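Side-chain contacts in salicylic acid-binding protein 2 (Nicotiana tabacum, PDB 1XKL), which hydrolyses methyl salicylate to salicylic acid and methanol, releasing the active signal for systemic acquired resistance in tobacco: residues M85-A90 with A101-A106; F107-V112 with E195-V200; F217-I222 with A230-G235. One frame throughout, in Å; residues are numbered along the deposited sequence.

The three contacts follow one another along the chain, each closing before the next opens, within one alpha/beta hydrolase fold. Contacts 1 and 3 are helix-to-strand packings on the same parallel sheet: helix 83-93 on strand 98-104, and helix 215-225 on strand 229-233. Their centres are about 14 Å apart. Contact 2 joins two loops and lies about 10 Å from contact 1 and 18 Å from contact 3, centre to centre. Segment 107-112 continues directly from segment 101-106. Gln221 of contact 3 bonds Ala106 of contact 1 and Met108 of contact 2, so it ties this chain passage, which leads into the ligand pocket at Phe107, to helix 215-225.

Contact 1. Residues M85-A90 with A101-A106; sequences MNLGLA and AVFLAA
Leu87 and Phe103 meet inside the beta-alpha-beta unit of strand 75-80, helix 83-93 and strand 98-104. This is the central unit of the alpha/beta hydrolase fold. Ser81, the nucleophile, sits in the turn between its first strand and its helix. Over the short segments 85-90 and 101-104 the axes run nearly antiparallel, 170° between their directions, and approach to 9.5 Å. Leu87 also touches the nucleophile elbow and Leu77 of strand 75-80, so it packs against two neighbouring strands.

The aromatic contact is a CH-pi interaction. Methyl CD2 of Leu87 lies over one face of the Phe103 ring, 4.2 Å from its centroid and displaced toward the rim. CG of Phe103 is anti to its carbonyl carbon (chi1 -62°), which lets the ring end swing toward the helix although its CB does not point there. The two side chains run antiparallel to one another as they pass.

The aliphatic contact uses the same methyl, with Leu87 CD2 4.2 Å from Ala101 CB. Chi1 of Leu87 is -110°, well off a staggered value, so the side chain is probably somewhat strained. All the touching residues are buried.

The strand backbone also touches this methyl. Leu87 CD2 rests 3.5 Å from Val102 O, the closest approach between the two segments.

Contact 2. Residues F107-V112 with E195-V200; sequences FMPDSV and ERFGSV. With STH (2-amino-4H-1,3-benzoxathiin-4-ol), chain E.
Ser199 grips the carbonyl oxygen of Arg196 twice; Phe197, the next residue after Arg196, reaches across to Pro109. Ser199 N bonds Arg196 O at 2.8 Å. Ser199 OG bonds the same Arg196 O, also at 2.8 Å, in the carbonyl plane and on a lone pair. The two bonds fasten the short 3-10 turn 197-199.

Phe197 carries the contact from this turn. Its CG is anti to the backbone N (chi1 165°), and the ring extends toward the other loop. Ring atom CZ of Phe197 comes 3.5 Å from Pro109 O, an oblique approach. Pro109 O is buried here and has no polar partner in the model. Atom CZ of Phe197 also packs 4.3 Å from Pro109 CD. Its neighbour CE2 of Phe197 lies 4.1 Å from Asp110 CA, so the backbone does part of the touching. The carboxylate of Asp110 turns elsewhere and bonds His113. Phe192 meets the Phe197 ring, and also touches Pro109.

At the inner end of segment 107-112, Phe107 reaches the bound 2-amino-4H-1,3-benzoxathiin-4-ol. CE1 of Phe107 is 3.5 Å from O8 of the ligand, which lies at the ring edge, in the ring plane. Tyr122 meets the Phe107 ring edge-to-face. From the pocket at Phe107 the loop after strand 98-104 runs outward to the buried packing of Pro109 on Phe197. Phe107 is backbone-bonded to Ser81, the nucleophile of the alpha/beta hydrolase fold.

Contact 3. Residues F217-I222 with A230-G235; sequences FQRWQI and AIEIKG
Arg219 and Glu232 form a salt bridge at the protein surface. NH2 of Arg219 donates to Glu232 OE1 at 3.2 Å, and the bond bends moderately, with an angle of 156° at the hydrogen. The oxygen is met on its anti side, somewhat out of the carboxylate plane. It lies near the guanidinium plane, at its edge. The two flat groups are turned 69° apart, and the side chains cross at about a right angle. NH1 of Arg219 is 3.8 Å from the same Glu232 OE1, so NH2 alone makes the bond.

Torsions bring the two ends together. The Arg219 chain is bent at chi2 and chi3, with chi2 at -133°, and its end turns toward the strand. Glu232 instead has an extended chain beyond CG. The same NH2 of Arg219 is also salt-bridged to Glu215, one helical turn earlier, which is its stronger partner. The two carboxylates probably help keep the guanidinium in place.

These groups bridge the helix and the last strand of a beta-alpha-beta unit: strand 202-207, helix 215-225 and strand 229-233. Strand 229-233 is an outermost strand of the parallel sheet within this chain. The charge-relay residue Asp210 lies in the loop between strand 202-207 and the helix, its side chain about 10 Å from that of Arg219.

The apolar contact lies one helical turn beyond Arg219. CD1 of Ile222 touches Ala230 CB at 3.9 Å, and both side chains start out toward the other segment. Here the backbones also come closest, with Ile222 CA 7.5 Å from Ala230 CA. Ile222 also packs on Val227, in the turn that leads from the helix to the strand.

Contact 1. Residues M85-A90 with A101-A106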
HETATM    1  N   MSE A  85      -3.508 -32.597  18.969  1.00 12.93           N
HETATM    2  CA  MSE A  85      -2.481 -33.283  18.186  1.00 13.51           C
HETATM    3  C   MSE A  85      -1.113 -32.927  18.769  1.00 12.19           C
HETATM    4  O   MSE A  85      -0.219 -33.774  18.820  1.00 13.43           O
HETATM    5  CB  MSE A  85      -2.546 -32.877  16.709  1.00 15.65           C
HETATM    6  CG  MSE A  85      -3.842 -33.243  15.988  1.00 21.61           C
HETATM    7 SE   MSE A  85      -4.211 -35.162  15.967  1.00 34.81          SE
HETATM    8  CE  MSE A  85      -2.636 -35.751  14.998  1.00 22.43           C
ATOM      9  N   ASN A  86      -0.953 -31.678  19.213  1.00 11.67           N
ATOM     10  CA  ASN A  86       0.310 -31.231  19.807  1.00 10.60           C
ATOM     11  C   ASN A  86       0.544 -31.998  21.097  1.00 10.78           C
ATOM     12  O   ASN A  86       1.668 -32.379  21.421  1.00 12.12           O
ATOM     13  CB  ASN A  86       0.265 -29.727  20.127  1.00 11.24           C
ATOM     14  CG  ASN A  86       0.037 -28.878  18.903  1.00  7.62           C
ATOM     15  OD1 ASN A  86      -1.042 -28.320  18.707  1.00  9.95           O
ATOM     16  ND2 ASN A  86       1.048 -28.790  18.059  1.00  9.35           N
ATOM     17  N   LEU A  87      -0.532 -32.210  21.842  1.00 11.41           N
ATOM     18  CA  LEU A  87      -0.453 -32.947  23.093  1.00 13.03           C
ATOM     19  C   LEU A  87       0.132 -34.337  22.874  1.00 12.90           C
ATOM     20  O   LEU A  87       0.898 -34.833  23.696  1.00 13.14           O
ATOM     21  CB  LEU A  87      -1.842 -33.092  23.702  1.00 14.52           C
ATOM     22  CG  LEU A  87      -2.118 -32.302  24.976  1.00 15.76           C
ATOM     23  CD1 LEU A  87      -1.969 -30.815  24.714  1.00 14.16           C
ATOM     24  CD2 LEU A  87      -3.513 -32.642  25.459  1.00 13.84           C
ATOM     25  N   GLY A  88      -0.239 -34.957  21.759  1.00 13.41           N
ATOM     26  CA  GLY A  88       0.236 -36.296  21.458  1.00 14.74           C
ATOM     27  C   GLY A  88       1.739 -36.442  21.412  1.00 14.33           C
ATOM     28  O   GLY A  88       2.281 -37.451  21.863  1.00 14.94           O
ATOM     29  N   LEU A  89       2.422 -35.446  20.855  1.00 17.72           N
ATOM     30  CA  LEU A  89       3.875 -35.510  20.774  1.00 18.18           C
ATOM     31  C   LEU A  89       4.480 -35.408  22.165  1.00 19.22           C
ATOM     32  O   LEU A  89       5.485 -36.053  22.459  1.00 20.71           O
ATOM     33  CB  LEU A  89       4.429 -34.395  19.886  1.00 18.46           C
ATOM     34  CG  LEU A  89       4.403 -34.586  18.365  1.00 22.80           C
ATOM     35  CD1 LEU A  89       2.966 -34.575  17.863  1.00 22.69           C
ATOM     36  CD2 LEU A  89       5.201 -33.472  17.708  1.00 20.50           C
ATOM     37  N   ALA A  90       3.871 -34.600  23.028  1.00 20.19           N
ATOM     38  CA  ALA A  90       4.386 -34.440  24.386  1.00 20.17           C
ATOM     39  C   ALA A  90       4.193 -35.727  25.179  1.00 20.51           C
ATOM     40  O   ALA A  90       5.078 -36.141  25.931  1.00 19.10           O
ATOM     41  CB  ALA A  90       3.686 -33.274  25.082  1.00 19.96           C
ATOM     42  N   ALA A 101      -3.941 -36.118  30.295  1.00 16.65           N
ATOM     43  CA  ALA A 101      -4.043 -35.280  29.117  1.00 16.48           C
ATOM     44  C   ALA A 101      -5.515 -34.981  28.900  1.00 16.17           C
ATOM     45  O   ALA A 101      -6.336 -35.890  28.807  1.00 17.35           O
ATOM     46  CB  ALA A 101      -3.461 -36.010  27.902  1.00 15.56           C
ATOM     47  N   VAL A 102      -5.848 -33.701  28.827  1.00 15.57           N
ATOM     48  CA  VAL A 102      -7.227 -33.286  28.639  1.00 14.56           C
ATOM     49  C   VAL A 102      -7.432 -32.744  27.229  1.00 15.00           C
ATOM     50  O   VAL A 102      -6.708 -31.843  26.782  1.00 16.06           O
ATOM     51  CB  VAL A 102      -7.612 -32.190  29.669  1.00 12.96           C
ATOM     52  CG1 VAL A 102      -9.087 -31.848  29.549  1.00 10.97           C
ATOM     53  CG2 VAL A 102      -7.295 -32.680  31.073  1.00 13.02           C
ATOM     54  N   PHE A 103      -8.417 -33.305  26.533  1.00 13.25           N
ATOM     55  CA  PHE A 103      -8.741 -32.898  25.176  1.00 14.31           C
ATOM     56  C   PHE A 103     -10.052 -32.135  25.162  1.00 13.64           C
ATOM     57  O   PHE A 103     -11.130 -32.722  25.253  1.00 14.48           O
ATOM     58  CB  PHE A 103      -8.817 -34.130  24.248  1.00 13.18           C
ATOM     59  CG  PHE A 103      -7.511 -34.881  24.124  1.00 11.39           C
ATOM     60  CD1 PHE A 103      -7.105 -35.769  25.115  1.00 11.60           C
ATOM     61  CD2 PHE A 103      -6.667 -34.660  23.036  1.00 11.37           C
ATOM     62  CE1 PHE A 103      -5.878 -36.423  25.025  1.00 10.79           C
ATOM     63  CE2 PHE A 103      -5.440 -35.307  22.937  1.00  8.71           C
ATOM     64  CZ  PHE A 103      -5.044 -36.186  23.931  1.00  7.61           C
ATOM     65  N   LEU A 104      -9.948 -30.815  25.066  1.00 14.73           N
ATOM     66  CA  LEU A 104     -11.120 -29.946  25.052  1.00 14.78           C
ATOM     67  C   LEU A 104     -11.559 -29.736  23.610  1.00 16.06           C
ATOM     68  O   LEU A 104     -10.879 -29.048  22.848  1.00 15.52           O
ATOM     69  CB  LEU A 104     -10.773 -28.595  25.691  1.00 14.03           C
ATOM     70  CG  LEU A 104     -11.833 -27.505  25.622  1.00 13.15           C
ATOM     71  CD1 LEU A 104     -13.067 -27.912  26.442  1.00 14.71           C
ATOM     72  CD2 LEU A 104     -11.233 -26.207  26.170  1.00 13.38           C
ATOM     73  N   ALA A 105     -12.692 -30.337  23.245  1.00 15.43           N
ATOM     74  CA  ALA A 105     -13.229 -30.236  21.897  1.00 15.05           C
ATOM     75  C   ALA A 105     -12.049 -30.241  20.927  1.00 15.09           C
ATOM     76  O   ALA A 105     -11.959 -29.414  20.026  1.00 15.91           O
ATOM     77  CB  ALA A 105     -14.034 -28.956  21.748  1.00 14.05           C
ATOM     78  N   ALA A 106     -11.153 -31.192  21.144  1.00 13.36           N
ATOM     79  CA  ALA A 106      -9.944 -31.339  20.365  1.00 13.56           C
ATOM     80  C   ALA A 106      -9.934 -32.541  19.435  1.00 14.24           C
ATOM     81  O   ALA A 106     -10.898 -33.319  19.355  1.00 13.94           O
ATOM     82  CB  ALA A 106      -8.758 -31.444  21.312  1.00 13.03           C
TER

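Contact 2. Residues F107-V112 with E195-V200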
ATOM      1  N   PHE A 107      -8.823 -32.666  18.717  1.00 13.78           N
ATOM      2  CA  PHE A 107      -8.599 -33.797  17.837  1.00 16.65           C
ATOM      3  C   PHE A 107      -7.725 -34.685  18.699  1.00 16.69           C
ATOM      4  O   PHE A 107      -6.642 -34.281  19.118  1.00 18.88           O
ATOM      5  CB  PHE A 107      -7.840 -33.382  16.577  1.00 14.44           C
ATOM      6  CG  PHE A 107      -8.682 -32.651  15.576  1.00 16.81           C
ATOM      7  CD1 PHE A 107      -8.315 -31.379  15.143  1.00 16.47           C
ATOM      8  CD2 PHE A 107      -9.838 -33.235  15.057  1.00 16.64           C
ATOM      9  CE1 PHE A 107      -9.082 -30.698  14.207  1.00 15.88           C
ATOM     10  CE2 PHE A 107     -10.616 -32.562  14.117  1.00 15.78           C
ATOM     11  CZ  PHE A 107     -10.238 -31.288  13.688  1.00 18.38           C
HETATM   12  N   MSE A 108      -8.209 -35.885  18.985  1.00 16.95           N
HETATM   13  CA  MSE A 108      -7.478 -36.832  19.812  1.00 17.65           C
HETATM   14  C   MSE A 108      -7.038 -38.013  18.959  1.00 18.74           C
HETATM   15  O   MSE A 108      -7.872 -38.797  18.504  1.00 20.65           O
HETATM   16  CB  MSE A 108      -8.387 -37.301  20.955  1.00 17.70           C
HETATM   17  CG  MSE A 108      -7.722 -38.217  21.955  1.00 20.41           C
HETATM   18 SE   MSE A 108      -8.967 -38.696  23.329  1.00 34.57          SE
HETATM   19  CE  MSE A 108     -10.246 -39.631  22.209  1.00 21.96           C
ATOM     20  N   PRO A 109      -5.723 -38.160  18.741  1.00 20.19           N
ATOM     21  CA  PRO A 109      -5.144 -39.242  17.937  1.00 20.70           C
ATOM     22  C   PRO A 109      -5.103 -40.574  18.670  1.00 20.18           C
ATOM     23  O   PRO A 109      -5.522 -40.673  19.822  1.00 19.71           O
ATOM     24  CB  PRO A 109      -3.715 -38.757  17.654  1.00 21.37           C
ATOM     25  CG  PRO A 109      -3.602 -37.395  18.335  1.00 22.47           C
ATOM     26  CD  PRO A 109      -4.658 -37.375  19.381  1.00 19.37           C
ATOM     27  N   ASP A 110      -4.592 -41.589  17.977  1.00 21.23           N
ATOM     28  CA  ASP A 110      -4.404 -42.916  18.547  1.00 21.06           C
ATOM     29  C   ASP A 110      -3.059 -43.433  18.050  1.00 21.33           C
ATOM     30  O   ASP A 110      -2.311 -42.697  17.397  1.00 18.68           O
ATOM     31  CB  ASP A 110      -5.565 -43.879  18.198  1.00 21.61           C
ATOM     32  CG  ASP A 110      -5.652 -44.250  16.712  1.00 21.07           C
ATOM     33  OD1 ASP A 110      -6.671 -44.871  16.351  1.00 22.18           O
ATOM     34  OD2 ASP A 110      -4.745 -43.956  15.912  1.00 16.99           O
ATOM     35  N   SER A 111      -2.741 -44.676  18.387  1.00 20.74           N
ATOM     36  CA  SER A 111      -1.476 -45.280  17.985  1.00 23.90           C
ATOM     37  C   SER A 111      -1.652 -46.265  16.828  1.00 23.65           C
ATOM     38  O   SER A 111      -0.724 -46.500  16.056  1.00 22.72           O
ATOM     39  CB  SER A 111      -0.841 -46.002  19.177  1.00 23.86           C
ATOM     40  OG  SER A 111      -1.747 -46.926  19.753  1.00 32.94           O
ATOM     41  N   VAL A 112      -2.856 -46.817  16.711  1.00 23.30           N
ATOM     42  CA  VAL A 112      -3.188 -47.798  15.685  1.00 23.31           C
ATOM     43  C   VAL A 112      -3.208 -47.297  14.241  1.00 22.40           C
ATOM     44  O   VAL A 112      -2.555 -47.879  13.369  1.00 22.31           O
ATOM     45  CB  VAL A 112      -4.560 -48.455  15.999  1.00 23.93           C
ATOM     46  CG1 VAL A 112      -4.893 -49.517  14.966  1.00 24.08           C
ATOM     47  CG2 VAL A 112      -4.528 -49.064  17.393  1.00 23.22           C
ATOM     48  N   GLU A 195       2.694 -47.836  23.725  1.00 28.19           N
ATOM     49  CA  GLU A 195       3.631 -47.952  24.825  1.00 29.68           C
ATOM     50  C   GLU A 195       3.885 -46.634  25.551  1.00 28.51           C
ATOM     51  O   GLU A 195       3.974 -46.599  26.779  1.00 28.91           O
ATOM     52  CB  GLU A 195       4.956 -48.507  24.309  1.00 33.61           C
ATOM     53  CG  GLU A 195       5.841 -49.084  25.386  1.00 38.71           C
ATOM     54  CD  GLU A 195       5.188 -50.256  26.092  1.00 44.13           C
ATOM     55  OE1 GLU A 195       4.675 -51.164  25.393  1.00 46.81           O
ATOM     56  OE2 GLU A 195       5.191 -50.274  27.346  1.00 45.55           O
ATOM     57  N   ARG A 196       3.999 -45.547  24.798  1.00 26.51           N
ATOM     58  CA  ARG A 196       4.278 -44.250  25.400  1.00 23.13           C
ATOM     59  C   ARG A 196       3.042 -43.353  25.385  1.00 21.64           C
ATOM     60  O   ARG A 196       2.391 -43.172  26.417  1.00 21.39           O
ATOM     61  CB  ARG A 196       5.461 -43.609  24.666  1.00 23.04           C
ATOM     62  CG  ARG A 196       6.688 -44.523  24.653  1.00 24.89           C
ATOM     63  CD  ARG A 196       7.864 -43.950  23.864  1.00 28.18           C
ATOM     64  NE  ARG A 196       8.420 -42.751  24.480  1.00 29.81           N
ATOM     65  CZ  ARG A 196       9.011 -42.710  25.671  1.00 31.02           C
ATOM     66  NH1 ARG A 196       9.133 -43.809  26.399  1.00 33.44           N
ATOM     67  NH2 ARG A 196       9.490 -41.562  26.134  1.00 30.14           N
ATOM     68  N   PHE A 197       2.715 -42.804  24.220  1.00 19.87           N
ATOM     69  CA  PHE A 197       1.537 -41.952  24.072  1.00 18.80           C
ATOM     70  C   PHE A 197       0.370 -42.569  24.829  1.00 20.36           C
ATOM     71  O   PHE A 197      -0.231 -41.937  25.695  1.00 21.06           O
ATOM     72  CB  PHE A 197       1.147 -41.839  22.591  1.00 16.31           C
ATOM     73  CG  PHE A 197      -0.243 -41.283  22.363  1.00 15.89           C
ATOM     74  CD1 PHE A 197      -0.471 -39.908  22.374  1.00 13.03           C
ATOM     75  CD2 PHE A 197      -1.321 -42.138  22.136  1.00 13.02           C
ATOM     76  CE1 PHE A 197      -1.752 -39.394  22.185  1.00 12.60           C
ATOM     77  CE2 PHE A 197      -2.608 -41.634  21.946  1.00 13.99           C
ATOM     78  CZ  PHE A 197      -2.825 -40.258  21.960  1.00 15.01           C
ATOM     79  N   GLY A 198       0.066 -43.816  24.477  1.00 20.81           N
ATOM     80  CA  GLY A 198      -1.041 -44.536  25.074  1.00 21.15           C
ATOM     81  C   GLY A 198      -0.973 -44.832  26.558  1.00 21.55           C
ATOM     82  O   GLY A 198      -1.981 -45.209  27.150  1.00 23.21           O
ATOM     83  N   SER A 199       0.198 -44.667  27.165  1.00 20.94           N
ATOM     84  CA  SER A 199       0.352 -44.931  28.589  1.00 21.07           C
ATOM     85  C   SER A 199      -0.155 -43.765  29.438  1.00 21.54           C
ATOM     86  O   SER A 199      -0.151 -43.841  30.665  1.00 22.39           O
ATOM     87  CB  SER A 199       1.822 -45.200  28.928  1.00 21.26           C
ATOM     88  OG  SER A 199       2.544 -43.994  29.106  1.00 21.61           O
ATOM     89  N   VAL A 200      -0.593 -42.693  28.782  1.00 21.75           N
ATOM     90  CA  VAL A 200      -1.092 -41.504  29.478  1.00 20.37           C
ATOM     91  C   VAL A 200      -2.624 -41.460  29.536  1.00 19.56           C
ATOM     92  O   VAL A 200      -3.289 -41.695  28.532  1.00 17.72           O
ATOM     93  CB  VAL A 200      -0.588 -40.209  28.788  1.00 21.30           C
ATOM     94  CG1 VAL A 200      -1.078 -38.986  29.552  1.00 18.47           C
ATOM     95  CG2 VAL A 200       0.930 -40.211  28.717  1.00 19.46           C
TER
HETATM   96  C8  STH E 297      -8.502 -26.761  14.327  1.00 18.18           C
HETATM   97  O8  STH E 297      -7.575 -27.541  13.709  1.00 19.41           O
HETATM   98  C1  STH E 297      -9.921 -26.714  13.870  1.00 19.22           C
HETATM   99  C2  STH E 297     -10.890 -25.839  14.576  1.00 17.57           C
HETATM  100  C3  STH E 297     -12.243 -25.796  14.136  1.00 18.39           C
HETATM  101  C4  STH E 297     -12.661 -26.567  13.007  1.00 18.29           C
HETATM  102  C5  STH E 297     -11.733 -27.406  12.316  1.00 16.41           C
HETATM  103  C6  STH E 297     -10.386 -27.469  12.730  1.00 14.09           C
HETATM  104  C7  STH E 297      -9.282 -25.368  16.346  1.00 19.09           C
HETATM  105  O2  STH E 297     -10.510 -25.068  15.705  1.00 17.99           O
HETATM  106  N7  STH E 297      -8.839 -24.212  16.973  1.00 18.77           N
HETATM  107  S7  STH E 297      -8.106 -26.002  15.440  1.00 25.17           S

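Contact 3. Residues F217-I222 with A230-G235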
ATOM      1  N   PHE A 217     -18.848 -35.612  16.135  1.00 21.00           N
ATOM      2  CA  PHE A 217     -17.493 -36.065  15.845  1.00 19.85           C
ATOM      3  C   PHE A 217     -16.692 -36.200  17.134  1.00 19.54           C
ATOM      4  O   PHE A 217     -15.803 -37.045  17.241  1.00 19.04           O
ATOM      5  CB  PHE A 217     -16.772 -35.107  14.895  1.00 19.30           C
ATOM      6  CG  PHE A 217     -15.406 -35.584  14.502  1.00 19.87           C
ATOM      7  CD1 PHE A 217     -15.253 -36.619  13.582  1.00 21.54           C
ATOM      8  CD2 PHE A 217     -14.274 -35.053  15.106  1.00 18.39           C
ATOM      9  CE1 PHE A 217     -13.989 -37.117  13.277  1.00 21.85           C
ATOM     10  CE2 PHE A 217     -13.011 -35.544  14.807  1.00 19.05           C
ATOM     11  CZ  PHE A 217     -12.863 -36.580  13.892  1.00 20.93           C
ATOM     12  N   GLN A 218     -16.994 -35.348  18.107  1.00 18.87           N
ATOM     13  CA  GLN A 218     -16.314 -35.416  19.382  1.00 18.94           C
ATOM     14  C   GLN A 218     -16.666 -36.758  20.034  1.00 18.83           C
ATOM     15  O   GLN A 218     -15.785 -37.477  20.510  1.00 19.45           O
ATOM     16  CB  GLN A 218     -16.745 -34.252  20.279  1.00 17.65           C
ATOM     17  CG  GLN A 218     -16.253 -32.877  19.826  1.00 18.62           C
ATOM     18  CD  GLN A 218     -16.674 -31.781  20.785  1.00 19.27           C
ATOM     19  OE1 GLN A 218     -16.553 -31.931  21.997  1.00 21.44           O
ATOM     20  NE2 GLN A 218     -17.162 -30.675  20.249  1.00 21.14           N
ATOM     21  N   ARG A 219     -17.951 -37.105  20.044  1.00 20.47           N
ATOM     22  CA  ARG A 219     -18.377 -38.377  20.635  1.00 21.56           C
ATOM     23  C   ARG A 219     -17.854 -39.536  19.791  1.00 20.57           C
ATOM     24  O   ARG A 219     -17.615 -40.629  20.303  1.00 20.64           O
ATOM     25  CB  ARG A 219     -19.905 -38.444  20.730  1.00 25.70           C
ATOM     26  CG  ARG A 219     -20.545 -37.150  21.215  1.00 31.03           C
ATOM     27  CD  ARG A 219     -21.585 -37.368  22.305  1.00 34.71           C
ATOM     28  NE  ARG A 219     -20.977 -37.530  23.630  1.00 37.88           N
ATOM     29  CZ  ARG A 219     -21.199 -36.715  24.659  1.00 37.07           C
ATOM     30  NH1 ARG A 219     -20.608 -36.941  25.824  1.00 36.86           N
ATOM     31  NH2 ARG A 219     -22.010 -35.672  24.520  1.00 35.49           N
ATOM     32  N   TRP A 220     -17.670 -39.288  18.497  1.00 19.62           N
ATOM     33  CA  TRP A 220     -17.157 -40.312  17.603  1.00 19.53           C
ATOM     34  C   TRP A 220     -15.744 -40.696  18.022  1.00 18.13           C
ATOM     35  O   TRP A 220     -15.386 -41.874  18.030  1.00 15.92           O
ATOM     36  CB  TRP A 220     -17.132 -39.811  16.162  1.00 20.11           C
ATOM     37  CG  TRP A 220     -16.657 -40.853  15.212  1.00 22.12           C
ATOM     38  CD1 TRP A 220     -17.415 -41.815  14.597  1.00 22.55           C
ATOM     39  CD2 TRP A 220     -15.301 -41.106  14.826  1.00 21.54           C
ATOM     40  NE1 TRP A 220     -16.611 -42.650  13.859  1.00 21.96           N
ATOM     41  CE2 TRP A 220     -15.310 -42.240  13.982  1.00 22.22           C
ATOM     42  CE3 TRP A 220     -14.078 -40.488  15.116  1.00 20.34           C
ATOM     43  CZ2 TRP A 220     -14.144 -42.768  13.424  1.00 21.47           C
ATOM     44  CZ3 TRP A 220     -12.915 -41.012  14.562  1.00 22.73           C
ATOM     45  CH2 TRP A 220     -12.957 -42.142  13.724  1.00 22.14           C
ATOM     46  N   GLN A 221     -14.936 -39.700  18.367  1.00 16.21           N
ATOM     47  CA  GLN A 221     -13.562 -39.961  18.784  1.00 17.20           C
ATOM     48  C   GLN A 221     -13.514 -40.680  20.114  1.00 17.15           C
ATOM     49  O   GLN A 221     -12.667 -41.542  20.332  1.00 17.60           O
ATOM     50  CB  GLN A 221     -12.776 -38.659  18.906  1.00 18.77           C
ATOM     51  CG  GLN A 221     -12.734 -37.828  17.647  1.00 18.81           C
ATOM     52  CD  GLN A 221     -11.923 -36.574  17.851  1.00 19.80           C
ATOM     53  OE1 GLN A 221     -10.699 -36.592  17.756  1.00 20.62           O
ATOM     54  NE2 GLN A 221     -12.601 -35.481  18.154  1.00 16.03           N
ATOM     55  N   ILE A 222     -14.408 -40.308  21.022  1.00 19.22           N
ATOM     56  CA  ILE A 222     -14.447 -40.951  22.330  1.00 20.28           C
ATOM     57  C   ILE A 222     -14.805 -42.428  22.141  1.00 20.79           C
ATOM     58  O   ILE A 222     -14.154 -43.313  22.697  1.00 20.64           O
ATOM     59  CB  ILE A 222     -15.484 -40.265  23.238  1.00 19.12           C
ATOM     60  CG1 ILE A 222     -14.986 -38.857  23.589  1.00 19.87           C
ATOM     61  CG2 ILE A 222     -15.717 -41.095  24.503  1.00 20.15           C
ATOM     62  CD1 ILE A 222     -15.918 -38.085  24.481  1.00 18.92           C
ATOM     63  N   ALA A 230     -14.952 -39.221  30.142  1.00 26.35           N
ATOM     64  CA  ALA A 230     -15.575 -38.261  29.245  1.00 27.10           C
ATOM     65  C   ALA A 230     -16.371 -37.249  30.055  1.00 28.38           C
ATOM     66  O   ALA A 230     -17.266 -37.613  30.826  1.00 28.34           O
ATOM     67  CB  ALA A 230     -16.488 -38.967  28.256  1.00 27.97           C
ATOM     68  N   ILE A 231     -16.030 -35.979  29.878  1.00 27.32           N
ATOM     69  CA  ILE A 231     -16.696 -34.888  30.572  1.00 28.72           C
ATOM     70  C   ILE A 231     -17.477 -34.096  29.541  1.00 29.25           C
ATOM     71  O   ILE A 231     -17.115 -34.072  28.366  1.00 28.86           O
ATOM     72  CB  ILE A 231     -15.676 -33.942  31.231  1.00 29.59           C
ATOM     73  CG1 ILE A 231     -14.762 -34.729  32.174  1.00 31.56           C
ATOM     74  CG2 ILE A 231     -16.403 -32.840  31.975  1.00 29.80           C
ATOM     75  CD1 ILE A 231     -15.493 -35.479  33.268  1.00 32.27           C
ATOM     76  N   GLU A 232     -18.537 -33.434  29.976  1.00 28.62           N
ATOM     77  CA  GLU A 232     -19.351 -32.656  29.060  1.00 29.61           C
ATOM     78  C   GLU A 232     -19.657 -31.249  29.587  1.00 28.70           C
ATOM     79  O   GLU A 232     -19.945 -31.068  30.769  1.00 27.47           O
ATOM     80  CB  GLU A 232     -20.652 -33.415  28.791  1.00 31.92           C
ATOM     81  CG  GLU A 232     -21.724 -32.617  28.073  1.00 36.98           C
ATOM     82  CD  GLU A 232     -23.030 -33.389  27.932  1.00 39.01           C
ATOM     83  OE1 GLU A 232     -23.042 -34.424  27.230  1.00 39.97           O
ATOM     84  OE2 GLU A 232     -24.041 -32.956  28.525  1.00 38.39           O
ATOM     85  N   ILE A 233     -19.565 -30.254  28.706  1.00 27.15           N
ATOM     86  CA  ILE A 233     -19.883 -28.877  29.076  1.00 25.43           C
ATOM     87  C   ILE A 233     -21.066 -28.449  28.215  1.00 26.00           C
ATOM     88  O   ILE A 233     -20.902 -28.075  27.055  1.00 24.05           O
ATOM     89  CB  ILE A 233     -18.703 -27.902  28.836  1.00 24.25           C
ATOM     90  CG1 ILE A 233     -17.528 -28.259  29.750  1.00 23.27           C
ATOM     91  CG2 ILE A 233     -19.142 -26.472  29.111  1.00 24.60           C
ATOM     92  CD1 ILE A 233     -16.345 -27.324  29.624  1.00 22.69           C
ATOM     93  N   LYS A 234     -22.260 -28.517  28.799  1.00 25.69           N
ATOM     94  CA  LYS A 234     -23.500 -28.153  28.114  1.00 26.31           C
ATOM     95  C   LYS A 234     -23.605 -26.664  27.827  1.00 24.69           C
ATOM     96  O   LYS A 234     -23.291 -25.840  28.680  1.00 27.98           O
ATOM     97  CB  LYS A 234     -24.712 -28.572  28.962  1.00 27.59           C
ATOM     98  CG  LYS A 234     -25.448 -29.812  28.475  1.00 29.82           C
ATOM     99  CD  LYS A 234     -26.125 -29.564  27.139  1.00 30.65           C
ATOM    100  CE  LYS A 234     -26.952 -30.773  26.687  1.00 30.97           C
ATOM    101  NZ  LYS A 234     -27.614 -30.516  25.362  1.00 33.56           N
ATOM    102  N   GLY A 235     -24.057 -26.332  26.622  1.00 24.60           N
ATOM    103  CA  GLY A 235     -24.234 -24.942  26.243  1.00 25.39           C
ATOM    104  C   GLY A 235     -22.997 -24.204  25.765  1.00 24.09           C
ATOM    105  O   GLY A 235     -23.052 -23.005  25.504  1.00 24.93           O
TER